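Methyl-coenzyme M reductase I beta subunit (Methanosarcina barkeri, PDB 1E6Y) forms part of the nickel enzyme that reduces methyl-coenzyme M with coenzyme B, releasing methane and the mixed heterodisulfide in the final step of methanogenesis. Local coordinates at residues Leu23-Arg27 with Gln216-Phe220; Ser33-Thr38 with Pro420-Glu424; Thr38-Val42 with Asp122-Thr127; Tyr72-Asn77 with Ile138-Thr144; Gly94-Asn98 with Ile110-Lys114. All coordinates share one frame; numbering follows the deposited sequence.

Contact 1: residues Leu23-Arg27 with Gln216-Phe220; sequences LAPTR and QSGIF
Pro25 lies across the aromatic ring of Phe220 at about a right angle, presenting CD to one face. That carbon stands 3.7 Å from the centroid of the Phe220 ring and only 7° off the ring normal, a well-centred CH-pi contact. The ring is approached by two further groups obliquely at its CE2 corner: Ala24 CB is 3.9 Å from Phe220 CE2, and Thr26 OG1 lies at the same distance from that atom. Three consecutive residues thus touch the Phe220 ring. The contact packs the loop between strand 13-19 and helix 29-40 onto the last turns of helix 204-221, and so joins the N-terminal and C-terminal parts of the chain in a buried interface. One turn back on that helix, Ser217 OG meets the CB-CG edge of the proline, 3.5 Å from Pro25 CG. With chi1 at -68° the hydroxyl folds back beside its own backbone N and bonds to Ile213 O, one turn earlier. The loop itself is tightened by a backbone hydrogen bond from Arg27 N to Ala24 O. Pro25 also packs on Ala119, and Thr26 on Val91, of the second subunit.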
# COMPACT_ATOMS: atom_id res chain seq x y z
N LEU E 23 0.35 -21.03 -31.87
CA LEU E 23 1.11 -21.05 -30.63
C LEU E 23 0.64 -19.99 -29.63
O LEU E 23 1.13 -19.94 -28.50
CB LEU E 23 2.61 -20.85 -30.92
CG LEU E 23 3.27 -21.89 -31.84
CD1 LEU E 23 4.72 -21.51 -32.08
CD2 LEU E 23 3.16 -23.28 -31.21
N ALA E 24 -0.27 -19.12 -30.07
CA ALA E 24 -0.81 -18.07 -29.20
C ALA E 24 -1.50 -18.69 -27.99
O ALA E 24 -2.26 -19.65 -28.12
CB ALA E 24 -1.79 -17.21 -29.97
N PRO E 25 -1.25 -18.14 -26.79
CA PRO E 25 -1.98 -18.54 -25.58
C PRO E 25 -3.50 -18.53 -25.78
O PRO E 25 -4.22 -19.37 -25.23
CB PRO E 25 -1.53 -17.52 -24.54
CG PRO E 25 -0.14 -17.18 -24.97
CD PRO E 25 -0.21 -17.14 -26.48
N THR E 26 -3.96 -17.63 -26.65
CA THR E 26 -5.38 -17.45 -26.92
C THR E 26 -5.96 -18.49 -27.89
O THR E 26 -7.17 -18.57 -28.07
CB THR E 26 -5.64 -16.04 -27.49
OG1 THR E 26 -4.70 -15.77 -28.54
CG2 THR E 26 -5.49 -14.99 -26.39
N ARG E 27 -5.09 -19.30 -28.50
CA ARG E 27 -5.52 -20.32 -29.45
C ARG E 27 -5.03 -21.71 -29.10
O ARG E 27 -5.65 -22.71 -29.50
CB ARG E 27 -5.01 -20.00 -30.87
CG ARG E 27 -5.57 -18.70 -31.41
CD ARG E 27 -5.20 -18.45 -32.89
NE ARG E 27 -5.52 -17.05 -33.19
CZ ARG E 27 -4.61 -16.06 -33.07
NH1 ARG E 27 -5.00 -14.82 -33.32
NH2 ARG E 27 -3.39 -16.40 -32.71
N GLN E 216 4.68 -15.03 -22.06
CA GLN E 216 3.91 -14.60 -23.22
C GLN E 216 2.41 -14.66 -22.99
O GLN E 216 1.67 -13.82 -23.51
CB GLN E 216 4.30 -15.41 -24.47
CG GLN E 216 5.72 -15.14 -24.96
CD GLN E 216 6.05 -13.67 -25.12
OE1 GLN E 216 5.18 -12.86 -25.46
NE2 GLN E 216 7.30 -13.31 -24.89
N SER E 217 1.97 -15.59 -22.15
CA SER E 217 0.58 -15.60 -21.70
C SER E 217 0.27 -14.33 -20.92
O SER E 217 -0.79 -13.73 -21.07
CB SER E 217 0.30 -16.83 -20.84
OG SER E 217 0.35 -18.01 -21.61
N GLY E 218 1.26 -13.86 -20.15
CA GLY E 218 1.16 -12.59 -19.47
C GLY E 218 1.12 -11.41 -20.44
O GLY E 218 0.22 -10.58 -20.34
N ILE E 219 2.06 -11.36 -21.38
CA ILE E 219 2.09 -10.30 -22.38
C ILE E 219 0.76 -10.22 -23.15
O ILE E 219 0.23 -9.14 -23.37
CB ILE E 219 3.25 -10.49 -23.39
CG1 ILE E 219 4.59 -10.55 -22.65
CG2 ILE E 219 3.26 -9.35 -24.41
CD1 ILE E 219 4.90 -9.33 -21.80
N PHE E 220 0.18 -11.38 -23.45
CA PHE E 220 -1.11 -11.43 -24.12
C PHE E 220 -2.22 -10.87 -23.23
O PHE E 220 -3.06 -10.10 -23.70
CB PHE E 220 -1.45 -12.87 -24.54
CG PHE E 220 -0.95 -13.23 -25.91
CD1 PHE E 220 0.41 -13.34 -26.17
CD2 PHE E 220 -1.85 -13.43 -26.95
CE1 PHE E 220 0.87 -13.65 -27.45
CE2 PHE E 220 -1.40 -13.74 -28.24
CZ PHE E 220 -0.04 -13.85 -28.48

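Contact 2: residues Ser33-Thr38 with Pro420-Glu424; sequences SIIMDT and PEFRE
Phe422 reaches from the short helix 420-423 to helix 29-40, so that this helix-helix contact ties the C-terminal end of the chain to its N-terminal part. From CB the side chain sets out beside its own backbone N (chi1 -79°), a course that points the ring, far end first, at the 34-38 turn of the helix. The near part of the ring makes no contact as close as those at its far end. The closer contacts begin at CE1: Ile34 CG2 lies 3.9 Å from Phe422 CE1, the two side chains sliding past each other in opposite directions. Asp37 CB also packs here, its closest approach being 3.7 Å to Phe422 CZ. Phe422 CE2, on the other flank, meets Thr38 OG1 at 3.7 Å. Beside the ring's root, Ile34 CD1 rests on the neighbouring backbone, 3.7 Å from Glu421 O.

The tip enters a polar turn whose groups are already paired. Ile34 O accepts from both Thr38 N and Thr38 OG1, which reach it from opposite faces of the carbonyl plane. The same hydroxyl bonds to Tyr214 OH of helix 204-221, whose side chain also touches Phe422. Asp37 sends its carboxylate to Arg40 in a salt bridge, while Asp37 OD2 and Glu421 OE1 stay 4.9 Å apart, a spacing at which like charges may still repel mildly. At the extremity of the ring, Phe422 CZ lies 3.6 Å from Ile34 O and 3.3 Å from Thr38 OG1.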
# COMPACT_ATOMS: atom_id res chain seq x y z
N SER E 33 -4.16 -25.41 -21.31
CA SER E 33 -4.19 -26.49 -20.32
C SER E 33 -3.16 -26.25 -19.23
O SER E 33 -3.45 -26.43 -18.05
CB SER E 33 -3.94 -27.84 -21.00
OG SER E 33 -3.81 -28.88 -20.05
N ILE E 34 -1.97 -25.80 -19.62
CA ILE E 34 -0.93 -25.44 -18.66
C ILE E 34 -1.37 -24.28 -17.76
O ILE E 34 -1.20 -24.33 -16.55
CB ILE E 34 0.40 -25.08 -19.38
CG1 ILE E 34 1.04 -26.35 -19.93
CG2 ILE E 34 1.36 -24.39 -18.43
CD1 ILE E 34 2.19 -26.09 -20.88
N ILE E 35 -2.01 -23.27 -18.36
CA ILE E 35 -2.52 -22.12 -17.61
C ILE E 35 -3.64 -22.54 -16.66
O ILE E 35 -3.61 -22.20 -15.47
CB ILE E 35 -3.04 -21.03 -18.57
CG1 ILE E 35 -1.86 -20.42 -19.34
CG2 ILE E 35 -3.78 -19.93 -17.80
CD1 ILE E 35 -2.28 -19.62 -20.56
N MET E 36 -4.59 -23.33 -17.15
CA MET E 36 -5.68 -23.83 -16.33
C MET E 36 -5.18 -24.66 -15.14
O MET E 36 -5.64 -24.47 -14.01
CB MET E 36 -6.65 -24.66 -17.17
CG MET E 36 -7.74 -25.35 -16.37
SD MET E 36 -8.78 -24.21 -15.42
CE MET E 36 -9.78 -23.50 -16.73
N ASP E 37 -4.24 -25.56 -15.39
CA ASP E 37 -3.69 -26.40 -14.33
C ASP E 37 -2.90 -25.58 -13.32
O ASP E 37 -2.92 -25.86 -12.13
CB ASP E 37 -2.80 -27.50 -14.92
CG ASP E 37 -3.61 -28.62 -15.57
OD1 ASP E 37 -4.86 -28.59 -15.50
OD2 ASP E 37 -2.99 -29.52 -16.16
N THR E 38 -2.22 -24.54 -13.81
CA THR E 38 -1.50 -23.62 -12.94
C THR E 38 -2.47 -22.82 -12.08
O THR E 38 -2.26 -22.65 -10.88
CB THR E 38 -0.64 -22.64 -13.77
OG1 THR E 38 0.30 -23.40 -14.55
CG2 THR E 38 0.13 -21.69 -12.87
N PRO E 420 3.21 -33.91 -16.52
CA PRO E 420 3.95 -34.14 -17.77
C PRO E 420 4.09 -32.91 -18.66
O PRO E 420 5.16 -32.65 -19.20
CB PRO E 420 3.16 -35.26 -18.47
CG PRO E 420 2.04 -35.63 -17.53
CD PRO E 420 2.33 -35.04 -16.20
N GLU E 421 3.01 -32.15 -18.79
CA GLU E 421 2.99 -30.97 -19.64
C GLU E 421 3.80 -29.82 -19.06
O GLU E 421 4.27 -28.94 -19.79
CB GLU E 421 1.55 -30.51 -19.88
CG GLU E 421 0.67 -31.57 -20.55
CD GLU E 421 -0.20 -32.34 -19.57
OE1 GLU E 421 -1.42 -32.42 -19.82
OE2 GLU E 421 0.32 -32.87 -18.56
N PHE E 422 3.96 -29.82 -17.74
CA PHE E 422 4.78 -28.83 -17.05
C PHE E 422 6.26 -29.13 -17.22
O PHE E 422 7.06 -28.22 -17.49
CB PHE E 422 4.42 -28.78 -15.56
CG PHE E 422 3.17 -28.00 -15.25
CD1 PHE E 422 2.09 -28.00 -16.12
CD2 PHE E 422 3.06 -27.30 -14.05
CE1 PHE E 422 0.92 -27.31 -15.81
CE2 PHE E 422 1.89 -26.61 -13.74
CZ PHE E 422 0.82 -26.61 -14.62
N ARG E 423 6.63 -30.40 -17.09
CA ARG E 423 8.05 -30.77 -17.17
C ARG E 423 8.52 -30.86 -18.61
O ARG E 423 9.72 -30.67 -18.88
CB ARG E 423 8.36 -32.06 -16.42
CG ARG E 423 7.70 -33.31 -16.99
CD ARG E 423 8.54 -34.53 -16.61
NE ARG E 423 7.81 -35.72 -17.06
CZ ARG E 423 6.95 -36.41 -16.31
NH1 ARG E 423 6.34 -37.46 -16.84
NH2 ARG E 423 6.72 -36.08 -15.05
N GLU E 424 7.62 -31.13 -19.55
CA GLU E 424 7.98 -31.19 -20.96
C GLU E 424 7.08 -30.32 -21.84
O GLU E 424 6.31 -30.83 -22.65
CB GLU E 424 7.96 -32.64 -21.45
CG GLU E 424 8.99 -33.53 -20.78
CD GLU E 424 9.20 -34.83 -21.51
OE1 GLU E 424 8.35 -35.74 -21.38
OE2 GLU E 424 10.23 -34.97 -22.21

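Contact 3: residues Thr38-Val42 with Asp122-Thr127; sequences TKRSV and DFMSAT
Ala126 packs its methyl group against the junction where helix 29-40 passes into strand 41-45, so that the start of helix 125-141 is seated on a helix-to-strand turn. The close packing is largely between carbon and backbone oxygen: Ala126 CB lies 3.3 Å from Lys39 O and 3.4 Å from Arg40 O. Val42 packs its two methyls on Ala126 and Thr127. CG1 falls beside the valine backbone N (chi1 -62°) and faces Thr127 OG1 at 3.5 Å, whereas Val42 CG2 rests 3.4 Å from Ala126 O. Farther back, the side chains of Lys39 and Phe123 cross at about a right angle, with Lys39 CB 3.9 Å from Phe123 CB.

The polar bonds lie mostly on the Lys39 and Asp122 side. Asp122 OD2 accepts from Met124 N, forming an Asx turn just before helix 125-141, and Asp122 OD1 bonds to Ser187 OG of the second subunit. Arg40 turns from the contact to Ser112 O, Asp96 O and Asp37. The lysine chain bends at chi3 (70°), carrying its ammonium to Gly120 O of the second subunit and to a bridging water: the water lies 2.9 Å from Lys39 NZ and 2.8 Å from Asp122 O.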
# COMPACT_ATOMS: atom_id res chain seq x y z
N THR E 38 -2.22 -24.54 -13.81
CA THR E 38 -1.50 -23.62 -12.94
C THR E 38 -2.47 -22.82 -12.08
O THR E 38 -2.26 -22.65 -10.88
CB THR E 38 -0.64 -22.64 -13.77
OG1 THR E 38 0.30 -23.40 -14.55
CG2 THR E 38 0.13 -21.69 -12.87
N LYS E 39 -3.58 -22.39 -12.68
CA LYS E 39 -4.59 -21.64 -11.96
C LYS E 39 -5.30 -22.49 -10.90
O LYS E 39 -5.51 -22.03 -9.78
CB LYS E 39 -5.63 -21.06 -12.93
CG LYS E 39 -5.10 -19.93 -13.81
CD LYS E 39 -6.17 -19.46 -14.79
CE LYS E 39 -7.29 -18.72 -14.08
NZ LYS E 39 -8.28 -18.18 -15.06
N ARG E 40 -5.62 -23.73 -11.24
CA ARG E 40 -6.53 -24.51 -10.39
C ARG E 40 -5.83 -25.37 -9.37
O ARG E 40 -6.49 -26.05 -8.57
CB ARG E 40 -7.42 -25.38 -11.30
CG ARG E 40 -6.71 -26.62 -11.83
CD ARG E 40 -7.54 -27.28 -12.93
NE ARG E 40 -6.96 -28.49 -13.48
CZ ARG E 40 -7.23 -29.76 -13.20
NH1 ARG E 40 -8.16 -30.10 -12.31
NH2 ARG E 40 -6.58 -30.74 -13.84
N SER E 41 -4.50 -25.33 -9.33
CA SER E 41 -3.74 -26.25 -8.48
C SER E 41 -2.95 -25.57 -7.36
O SER E 41 -2.35 -24.51 -7.57
CB SER E 41 -2.79 -27.09 -9.32
OG SER E 41 -3.48 -27.77 -10.35
N VAL E 42 -2.94 -26.19 -6.19
CA VAL E 42 -2.08 -25.77 -5.09
C VAL E 42 -1.41 -26.97 -4.41
O VAL E 42 -1.85 -28.11 -4.57
CB VAL E 42 -2.84 -24.97 -4.00
CG1 VAL E 42 -3.40 -23.69 -4.60
CG2 VAL E 42 -3.95 -25.82 -3.38
N ASP E 122 -10.63 -14.95 -10.93
CA ASP E 122 -9.22 -15.24 -11.07
C ASP E 122 -8.87 -16.67 -10.67
O ASP E 122 -9.50 -17.62 -11.14
CB ASP E 122 -8.37 -14.21 -10.30
CG ASP E 122 -8.81 -14.02 -8.85
OD1 ASP E 122 -9.60 -13.08 -8.58
OD2 ASP E 122 -8.29 -14.73 -7.97
N PHE E 123 -7.86 -16.84 -9.82
CA PHE E 123 -7.30 -18.16 -9.55
C PHE E 123 -7.23 -18.54 -8.08
O PHE E 123 -6.79 -19.63 -7.74
CB PHE E 123 -5.89 -18.26 -10.17
CG PHE E 123 -4.99 -17.11 -9.81
CD1 PHE E 123 -4.19 -17.16 -8.67
CD2 PHE E 123 -4.97 -15.96 -10.59
CE1 PHE E 123 -3.37 -16.09 -8.32
CE2 PHE E 123 -4.16 -14.88 -10.25
CZ PHE E 123 -3.36 -14.94 -9.11
N MET E 124 -7.65 -17.64 -7.19
CA MET E 124 -7.49 -17.86 -5.76
C MET E 124 -8.41 -18.93 -5.18
O MET E 124 -8.17 -19.41 -4.07
CB MET E 124 -7.64 -16.55 -4.98
CG MET E 124 -6.46 -15.59 -5.11
SD MET E 124 -4.82 -16.38 -5.05
CE MET E 124 -4.81 -17.02 -3.38
N SER E 125 -9.43 -19.35 -5.93
CA SER E 125 -10.30 -20.43 -5.48
C SER E 125 -9.54 -21.73 -5.23
O SER E 125 -9.88 -22.48 -4.33
CB SER E 125 -11.45 -20.67 -6.47
OG SER E 125 -10.98 -21.17 -7.70
N ALA E 126 -8.46 -21.95 -5.98
CA ALA E 126 -7.62 -23.14 -5.77
C ALA E 126 -7.02 -23.15 -4.36
O ALA E 126 -6.96 -24.20 -3.71
CB ALA E 126 -6.51 -23.19 -6.81
N THR E 127 -6.61 -21.97 -3.89
CA THR E 127 -6.01 -21.83 -2.57
C THR E 127 -7.07 -21.87 -1.47
O THR E 127 -6.92 -22.59 -0.49
CB THR E 127 -5.22 -20.51 -2.46
OG1 THR E 127 -4.12 -20.54 -3.37
CG2 THR E 127 -4.69 -20.31 -1.05
O HOH W 1 -10.72 -17.63 -13.62

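Contact 4: residues Tyr72-Asn77 with Ile138-Thr144; sequences YDIVGN and IMDMFGT
Tyr72 and Phe142 lie nearly parallel in an offset stack, their planes 8° apart and their centroids separated by 4.7 Å. The stack fastens the loop before helix 78-89 to the C-terminal end of helix 125-141, where a Schellman motif turns the chain at Gly143. Each CG lies beside its own backbone N (chi1 -61° in both Tyr72 and Phe142), and the two rings meet face to face. The side chains run in opposite directions, and the offset places the root of each over the ring of the other. Phe142 CB is 3.4 Å from the centroid of the Tyr72 ring, while Tyr72 CB stands 3.7 Å from that of Phe142, both CH-pi contacts over the face. Met141 CG lies over the opposite face of the Phe142 ring, toward its rim.

Beyond the stack, Ile74 CD1 lies 3.7 Å from Phe142 CE1 and also touches Ile138 CD1. Ile138 spreads its branches, sending CG2 to the tyrosine ring. The far end of Tyr72 is tethered by its hydroxyl, 2.8 Å from Thr144 OG1 in a hydrogen bond. Thr144 lies in the Schellman turn, where its N bonds to Met139 O and Gly143, at positive phi, reverses the chain.

Within the loop, Gly76 N bonds to Asp73 OD1 in an Asx motif. Asp73 O and Asn77 ND2 both lie at the edge of the Phe142 ring, near its plane, and the Asn77 amide stands 82° to it. The two polar groups are joined by a nearly straight hydrogen bond, 2.7 Å from Asn77 ND2 to Asp73 O.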
# COMPACT_ATOMS: atom_id res chain seq x y z
N TYR E 72 -2.03 -34.12 16.20
CA TYR E 72 -2.76 -34.86 15.18
C TYR E 72 -1.76 -35.52 14.24
O TYR E 72 -0.81 -34.88 13.80
CB TYR E 72 -3.67 -33.93 14.37
CG TYR E 72 -4.74 -33.21 15.17
CD1 TYR E 72 -5.10 -33.63 16.45
CD2 TYR E 72 -5.43 -32.13 14.62
CE1 TYR E 72 -6.11 -32.99 17.16
CE2 TYR E 72 -6.44 -31.49 15.31
CZ TYR E 72 -6.78 -31.93 16.58
OH TYR E 72 -7.81 -31.30 17.25
N ASP E 73 -2.00 -36.78 13.92
CA ASP E 73 -1.15 -37.47 12.96
C ASP E 73 -1.63 -37.21 11.54
O ASP E 73 -2.33 -38.03 10.95
CB ASP E 73 -1.13 -38.98 13.25
CG ASP E 73 -0.06 -39.72 12.47
OD1 ASP E 73 0.79 -39.06 11.83
OD2 ASP E 73 -0.07 -40.96 12.50
N ILE E 74 -1.27 -36.05 11.01
CA ILE E 74 -1.70 -35.64 9.68
C ILE E 74 -1.06 -36.53 8.61
O ILE E 74 -1.76 -37.09 7.76
CB ILE E 74 -1.33 -34.17 9.39
CG1 ILE E 74 -1.85 -33.26 10.52
CG2 ILE E 74 -1.89 -33.74 8.04
CD1 ILE E 74 -3.36 -33.26 10.68
N VAL E 75 0.25 -36.69 8.69
CA VAL E 75 1.01 -37.45 7.70
C VAL E 75 0.63 -38.94 7.71
O VAL E 75 0.47 -39.55 6.65
CB VAL E 75 2.53 -37.30 7.94
CG1 VAL E 75 3.32 -38.20 7.00
CG2 VAL E 75 2.94 -35.84 7.73
N GLY E 76 0.40 -39.49 8.90
CA GLY E 76 0.03 -40.89 9.01
C GLY E 76 -1.37 -41.19 8.50
O GLY E 76 -1.71 -42.36 8.28
N ASN E 77 -2.16 -40.15 8.30
CA ASN E 77 -3.52 -40.29 7.78
C ASN E 77 -3.66 -39.61 6.42
O ASN E 77 -4.77 -39.30 5.99
CB ASN E 77 -4.52 -39.68 8.77
CG ASN E 77 -4.70 -40.53 10.02
OD1 ASN E 77 -5.44 -41.51 10.01
ND2 ASN E 77 -4.01 -40.16 11.09
N ILE E 138 -9.47 -31.93 8.65
CA ILE E 138 -8.75 -32.09 9.92
C ILE E 138 -9.69 -31.90 11.11
O ILE E 138 -9.64 -32.66 12.08
CB ILE E 138 -7.57 -31.10 10.02
CG1 ILE E 138 -6.52 -31.45 8.96
CG2 ILE E 138 -6.94 -31.16 11.41
CD1 ILE E 138 -5.33 -30.51 8.94
N MET E 139 -10.59 -30.93 11.00
CA MET E 139 -11.57 -30.65 12.05
C MET E 139 -12.40 -31.90 12.34
O MET E 139 -12.57 -32.29 13.49
CB MET E 139 -12.48 -29.50 11.63
CG MET E 139 -13.01 -28.67 12.79
SD MET E 139 -11.75 -27.60 13.52
CE MET E 139 -11.45 -26.45 12.16
N ASP E 140 -12.84 -32.56 11.28
CA ASP E 140 -13.68 -33.76 11.39
C ASP E 140 -12.89 -34.99 11.83
O ASP E 140 -13.31 -35.69 12.75
CB ASP E 140 -14.36 -34.05 10.05
CG ASP E 140 -15.49 -33.08 9.75
OD1 ASP E 140 -16.11 -32.55 10.69
OD2 ASP E 140 -15.76 -32.86 8.55
N MET E 141 -11.76 -35.23 11.18
CA MET E 141 -11.00 -36.46 11.38
C MET E 141 -10.47 -36.60 12.80
O MET E 141 -10.42 -37.70 13.35
CB MET E 141 -9.83 -36.52 10.39
CG MET E 141 -8.99 -37.78 10.48
SD MET E 141 -7.80 -37.88 9.14
CE MET E 141 -8.86 -38.36 7.78
N PHE E 142 -10.11 -35.47 13.40
CA PHE E 142 -9.46 -35.49 14.71
C PHE E 142 -10.35 -34.93 15.81
O PHE E 142 -9.91 -34.75 16.94
CB PHE E 142 -8.13 -34.73 14.63
CG PHE E 142 -7.15 -35.33 13.66
CD1 PHE E 142 -7.05 -34.83 12.37
CD2 PHE E 142 -6.39 -36.44 14.02
CE1 PHE E 142 -6.20 -35.43 11.44
CE2 PHE E 142 -5.54 -37.05 13.10
CZ PHE E 142 -5.44 -36.55 11.81
N GLY E 143 -11.62 -34.68 15.47
CA GLY E 143 -12.62 -34.33 16.46
C GLY E 143 -12.32 -33.07 17.25
O GLY E 143 -12.54 -33.02 18.46
N THR E 144 -11.86 -32.04 16.56
CA THR E 144 -11.43 -30.80 17.20
C THR E 144 -12.59 -30.11 17.92
O THR E 144 -13.67 -29.94 17.34
CB THR E 144 -10.83 -29.84 16.16
OG1 THR E 144 -9.82 -30.52 15.40
CG2 THR E 144 -10.21 -28.63 16.85

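Contact 5: residues Gly94-Asn98 with Ile110-Lys114; sequences GDDTN and IQSPK
The backbones of Asn98 and Gln111 form an antiparallel hydrogen-bonded pair, with Asn98 N 3.0 Å from Gln111 O and Gln111 N 2.8 Å from Asn98 O. Their side chains lie side by side on the same face of the sheet and add a third link: Asn98 ND2 donates to Gln111 OE1 over 2.9 Å. Gln111 OE1 lies in the amide plane of Asn98, although the two amide planes are 58° apart. The Asn98 amide swings away from its own N (chi1 -170°) to lie alongside the extended glutamine. Gln111 NE2 is engaged by Ser41 OG, so both ends of this amide are held.

Ahead of the strand, Thr97 runs beside Pro113, pointing the same way, and its OG1 comes within 3.1 Å of Pro113 CD. The hydroxyl is fixed by Asp95 OD2, 2.7 Å from Thr97 OG1. Thr97 N reaches the same oxygen from the same face of the carboxylate, closing an Asx turn. Asp95 OD1 meets the proline at CB and bonds to the backbone N of Val91 and Asp92.

At the outer end, Asp96 OD2 takes the Lys114 N-H on its syn side, 2.9 Å from Lys114 N, while the Asp96 and Lys114 side chains cross at about a right angle. Asn98 and Gln111 are the pair at the open end of the beta-hairpin of strands 98-102 and 107-111, with 98-102 outermost in the chain's sheet and 107-111 beside 41-45.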
# COMPACT_ATOMS: atom_id res chain seq x y z
N GLY E 94 -17.08 -37.38 -10.44
CA GLY E 94 -16.40 -37.80 -11.65
C GLY E 94 -15.85 -36.66 -12.48
O GLY E 94 -15.49 -36.86 -13.65
N ASP E 95 -15.77 -35.46 -11.91
CA ASP E 95 -15.16 -34.34 -12.61
C ASP E 95 -13.63 -34.40 -12.56
O ASP E 95 -13.05 -35.39 -12.11
CB ASP E 95 -15.69 -32.99 -12.09
CG ASP E 95 -15.25 -32.67 -10.66
OD1 ASP E 95 -15.77 -31.67 -10.11
OD2 ASP E 95 -14.41 -33.38 -10.08
N ASP E 96 -12.99 -33.31 -12.97
CA ASP E 96 -11.54 -33.28 -13.15
C ASP E 96 -10.78 -32.86 -11.89
O ASP E 96 -9.59 -32.54 -11.96
CB ASP E 96 -11.19 -32.36 -14.33
CG ASP E 96 -11.76 -30.96 -14.18
OD1 ASP E 96 -12.96 -30.82 -13.87
OD2 ASP E 96 -11.00 -30.00 -14.40
N THR E 97 -11.44 -32.92 -10.74
CA THR E 97 -10.75 -32.76 -9.46
C THR E 97 -9.69 -33.85 -9.30
O THR E 97 -9.92 -35.01 -9.64
CB THR E 97 -11.72 -32.85 -8.27
OG1 THR E 97 -12.78 -31.91 -8.45
CG2 THR E 97 -11.00 -32.54 -6.97
N ASN E 98 -8.52 -33.45 -8.82
CA ASN E 98 -7.42 -34.39 -8.62
C ASN E 98 -6.65 -34.05 -7.36
O ASN E 98 -6.12 -32.95 -7.22
CB ASN E 98 -6.49 -34.36 -9.84
CG ASN E 98 -5.47 -35.48 -9.82
OD1 ASN E 98 -5.79 -36.62 -9.48
ND2 ASN E 98 -4.23 -35.16 -10.17
N ILE E 110 -3.41 -30.52 -4.71
CA ILE E 110 -4.85 -30.32 -4.80
C ILE E 110 -5.17 -29.54 -6.06
O ILE E 110 -4.85 -28.35 -6.17
CB ILE E 110 -5.40 -29.54 -3.58
CG1 ILE E 110 -5.03 -30.26 -2.28
CG2 ILE E 110 -6.92 -29.41 -3.69
CD1 ILE E 110 -5.51 -29.55 -1.04
N GLN E 111 -5.73 -30.23 -7.05
CA GLN E 111 -6.19 -29.60 -8.27
C GLN E 111 -7.70 -29.48 -8.24
O GLN E 111 -8.41 -30.49 -8.23
CB GLN E 111 -5.75 -30.40 -9.49
CG GLN E 111 -4.28 -30.78 -9.48
CD GLN E 111 -3.79 -31.27 -10.82
OE1 GLN E 111 -3.98 -32.44 -11.17
NE2 GLN E 111 -3.15 -30.39 -11.58
N SER E 112 -8.19 -28.25 -8.09
CA SER E 112 -9.62 -27.97 -8.17
C SER E 112 -10.13 -28.34 -9.55
O SER E 112 -9.39 -28.27 -10.53
CB SER E 112 -9.88 -26.48 -7.90
OG SER E 112 -9.81 -26.19 -6.52
N PRO E 113 -11.42 -28.71 -9.66
CA PRO E 113 -12.04 -28.86 -10.97
C PRO E 113 -12.03 -27.55 -11.75
O PRO E 113 -12.09 -26.47 -11.15
CB PRO E 113 -13.46 -29.31 -10.64
CG PRO E 113 -13.72 -28.74 -9.28
CD PRO E 113 -12.40 -28.85 -8.56
N LYS E 114 -11.95 -27.64 -13.07
CA LYS E 114 -11.96 -26.46 -13.93
C LYS E 114 -13.15 -25.55 -13.67
O LYS E 114 -13.05 -24.33 -13.83
CB LYS E 114 -11.95 -26.87 -15.41
CG LYS E 114 -10.57 -27.23 -15.92
CD LYS E 114 -10.61 -27.86 -17.31
CE LYS E 114 -9.19 -28.09 -17.82
NZ LYS E 114 -9.11 -29.00 -18.99

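How the contacts relate
Helix 29-40 and the strand that follows it connect most of the contacts. Contacts 2 and 3 share Thr38, and Ser217 OG of contact 1 packs against Ile35 CD1 of contact 2 at 3.3 Å. Contacts 3 and 5, with centres about 11 Å apart, meet in one sheet, where Arg40 O lies 2.8 Å from Ser112 N and Val42 O 2.9 Å from Ile110 N, both probable hydrogen bonds. Contact 4 is remote, its centre about 42 Å from that of contact 1, yet it uses the far end of helix 125-141, whose start takes part in contact 3. Contacts 1 and 3 touch the second subunit. All lie away from the coenzyme pockets that include Tyr364 and His376.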